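Local coordinates for imelysin-like protein (Psychrobacter arcticus, PDB 3PF0), which is of unknown function but belongs to the imelysin-like family and has been regarded as a putative metalloendopeptidase, at residues A[65-70]-A[107-112]. Sequence-based numbering, arbitrary orientation.
Sequences PAYADA and QAWASA
The rings of Tyr-67 and Trp-109 meet at their margins without stacking: CZ3 of Trp-109 comes in the plane of the phenol ring to its CE1, 3.5 Å away, and the planes are inclined at 42°. The methyl of Ala-70 lies at the edge of the indole, while CB of Ala-112 approaches Tyr-67 CE1 obliquely at 3.9 Å. With CG anti to its own carbonyl carbon (chi1 -74°), the phenol slants toward helix 92-112, and its OH donates to a water 2.6 Å from it, which in turn donates to Ala-112 O. An alanine in place of Tyr-67 would probably leave the Trp-109 rim and Ala-112 methyl without their aromatic neighbour and that water without its donor. Alanines fill the interface beside the rings: Ala-66 CB is 4.0 Å from Ala-112 CB, and Ala-108 CB packs 3.8 Å from Ala-70 CA, consistent with local axes only 8.4 Å apart. Asp-69 OD2 rests against the Ala-108 methyl, whereas its OD1 is hydrogen-bonded to Gln-73. A second water donates to the carbonyl oxygens of Ala-66 and Ala-108, at 2.6 Å from each, giving both a further partner beyond the helical bonds they accept. Helix 183-214 also packs here, with Trp-207 meeting the Tyr-67 ring and Leu-200 touching both Ala-70 and Trp-109. The short side chains and the 157° between segment directions identify close antiparallel packing of helices 48-84 and 92-112, an alanine-lined interface within the all-helical imelysin-like fold.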
ATOM      1  N   PRO A  65       8.221   9.505  -4.889  1.00 34.17           N
ATOM      2  CA  PRO A  65       8.642   9.501  -3.472  1.00 33.62           C
ATOM      3  C   PRO A  65       8.131   8.301  -2.672  1.00 37.27           C
ATOM      4  O   PRO A  65       8.876   7.802  -1.827  1.00 36.43           O
ATOM      5  CB  PRO A  65       8.056  10.810  -2.924  1.00 35.82           C
ATOM      6  CG  PRO A  65       7.965  11.687  -4.109  1.00 41.16           C
ATOM      7  CD  PRO A  65       7.509  10.762  -5.205  1.00 36.68           C
ATOM      8  N   ALA A  66       6.896   7.816  -2.951  1.00 33.90           N
ATOM      9  CA  ALA A  66       6.333   6.659  -2.252  1.00 32.43           C
ATOM     10  C   ALA A  66       7.148   5.409  -2.544  1.00 35.36           C
ATOM     11  O   ALA A  66       7.467   4.665  -1.618  1.00 34.84           O
ATOM     12  CB  ALA A  66       4.887   6.444  -2.643  1.00 33.10           C
ATOM     13  N   TYR A  67       7.526   5.200  -3.815  1.00 31.54           N
ATOM     14  CA  TYR A  67       8.338   4.049  -4.181  1.00 31.20           C
ATOM     15  C   TYR A  67       9.758   4.192  -3.625  1.00 35.66           C
ATOM     16  O   TYR A  67      10.311   3.207  -3.132  1.00 35.54           O
ATOM     17  CB  TYR A  67       8.355   3.837  -5.710  1.00 32.35           C
ATOM     18  CG  TYR A  67       7.065   3.262  -6.260  1.00 33.31           C
ATOM     19  CD1 TYR A  67       6.534   2.075  -5.756  1.00 33.92           C
ATOM     20  CD2 TYR A  67       6.414   3.863  -7.335  1.00 34.40           C
ATOM     21  CE1 TYR A  67       5.344   1.543  -6.257  1.00 34.54           C
ATOM     22  CE2 TYR A  67       5.231   3.334  -7.852  1.00 35.08           C
ATOM     23  CZ  TYR A  67       4.701   2.172  -7.312  1.00 41.52           C
ATOM     24  OH  TYR A  67       3.558   1.623  -7.848  1.00 40.83           O
ATOM     25  N   ALA A  68      10.326   5.413  -3.659  1.00 32.74           N
ATOM     26  CA  ALA A  68      11.668   5.690  -3.133  1.00 33.36           C
ATOM     27  C   ALA A  68      11.723   5.412  -1.625  1.00 36.99           C
ATOM     28  O   ALA A  68      12.682   4.797  -1.155  1.00 35.71           O
ATOM     29  CB  ALA A  68      12.077   7.133  -3.427  1.00 34.88           C
ATOM     30  N   ASP A  69      10.662   5.807  -0.889  1.00 33.69           N
ATOM     31  CA  ASP A  69      10.554   5.583   0.542  1.00 33.92           C
ATOM     32  C   ASP A  69      10.433   4.098   0.864  1.00 36.63           C
ATOM     33  O   ASP A  69      11.141   3.638   1.752  1.00 36.86           O
ATOM     34  CB  ASP A  69       9.384   6.356   1.164  1.00 36.54           C
ATOM     35  CG  ASP A  69       9.403   6.291   2.680  1.00 48.79           C
ATOM     36  OD1 ASP A  69      10.488   6.514   3.273  1.00 49.00           O
ATOM     37  OD2 ASP A  69       8.342   5.997   3.276  1.00 54.65           O
ATOM     38  N   ALA A  70       9.591   3.341   0.129  1.00 31.49           N
ATOM     39  CA  ALA A  70       9.475   1.898   0.341  1.00 30.39           C
ATOM     40  C   ALA A  70      10.849   1.202   0.116  1.00 33.69           C
ATOM     41  O   ALA A  70      11.219   0.313   0.894  1.00 32.32           O
ATOM     42  CB  ALA A  70       8.404   1.304  -0.570  1.00 30.40           C
ATOM     43  N   GLN A 107       4.153  -0.032   6.172  1.00 29.99           N
ATOM     44  CA  GLN A 107       3.409   1.233   6.105  1.00 30.40           C
ATOM     45  C   GLN A 107       3.772   2.021   4.818  1.00 34.84           C
ATOM     46  O   GLN A 107       2.869   2.560   4.173  1.00 35.69           O
ATOM     47  CB  GLN A 107       3.675   2.087   7.351  1.00 31.80           C
ATOM     48  CG  GLN A 107       2.936   1.584   8.596  1.00 35.16           C
ATOM     49  CD  GLN A 107       3.266   2.412   9.806  1.00 50.12           C
ATOM     50  OE1 GLN A 107       4.366   2.348  10.359  1.00 46.56           O
ATOM     51  NE2 GLN A 107       2.309   3.184  10.273  1.00 47.52           N
ATOM     52  N   ALA A 108       5.077   2.059   4.446  1.00 30.31           N
ATOM     53  CA  ALA A 108       5.584   2.735   3.239  1.00 30.21           C
ATOM     54  C   ALA A 108       5.042   2.072   1.970  1.00 32.67           C
ATOM     55  O   ALA A 108       4.656   2.770   1.036  1.00 32.51           O
ATOM     56  CB  ALA A 108       7.112   2.738   3.215  1.00 30.66           C
ATOM     57  N   TRP A 109       4.996   0.745   1.933  1.00 29.33           N
ATOM     58  CA  TRP A 109       4.450   0.058   0.767  1.00 29.72           C
ATOM     59  C   TRP A 109       2.928   0.222   0.689  1.00 34.06           C
ATOM     60  O   TRP A 109       2.399   0.334  -0.421  1.00 34.31           O
ATOM     61  CB  TRP A 109       4.833  -1.414   0.727  1.00 28.54           C
ATOM     62  CG  TRP A 109       4.222  -2.126  -0.448  1.00 29.81           C
ATOM     63  CD1 TRP A 109       3.172  -2.993  -0.422  1.00 32.54           C
ATOM     64  CD2 TRP A 109       4.516  -1.892  -1.836  1.00 29.92           C
ATOM     65  NE1 TRP A 109       2.823  -3.353  -1.705  1.00 32.30           N
ATOM     66  CE2 TRP A 109       3.612  -2.669  -2.592  1.00 34.06           C
ATOM     67  CE3 TRP A 109       5.449  -1.086  -2.514  1.00 31.28           C
ATOM     68  CZ2 TRP A 109       3.637  -2.694  -3.993  1.00 33.81           C
ATOM     69  CZ3 TRP A 109       5.463  -1.104  -3.902  1.00 32.91           C
ATOM     70  CH2 TRP A 109       4.570  -1.902  -4.626  1.00 33.73           C
ATOM     71  N   ALA A 110       2.235   0.270   1.847  1.00 30.85           N
ATOM     72  CA  ALA A 110       0.780   0.480   1.896  1.00 31.03           C
ATOM     73  C   ALA A 110       0.436   1.816   1.233  1.00 33.23           C
ATOM     74  O   ALA A 110      -0.534   1.894   0.484  1.00 32.04           O
ATOM     75  CB  ALA A 110       0.271   0.444   3.337  1.00 31.93           C
ATOM     76  N   SER A 111       1.284   2.839   1.449  1.00 30.96           N
ATOM     77  CA  SER A 111       1.149   4.156   0.834  1.00 31.16           C
ATOM     78  C   SER A 111       1.401   4.069  -0.676  1.00 35.66           C
ATOM     79  O   SER A 111       0.582   4.566  -1.444  1.00 37.74           O
ATOM     80  CB  SER A 111       2.108   5.141   1.492  1.00 35.24           C
ATOM     81  OG  SER A 111       1.659   5.371   2.819  1.00 44.58           O
ATOM     82  N   ALA A 112       2.479   3.380  -1.106  1.00 31.40           N
ATOM     83  CA  ALA A 112       2.829   3.189  -2.531  1.00 31.69           C
ATOM     84  C   ALA A 112       1.735   2.415  -3.309  1.00 35.99           C
ATOM     85  O   ALA A 112       1.642   2.538  -4.538  1.00 34.92           O
ATOM     86  CB  ALA A 112       4.168   2.463  -2.658  1.00 31.81           C
TER
HETATM   87  O   HOH W   1       5.991   4.930   0.532  1.00 30.59           O
HETATM   88  O   HOH W   2       2.141   0.184  -6.263  1.00 35.88           O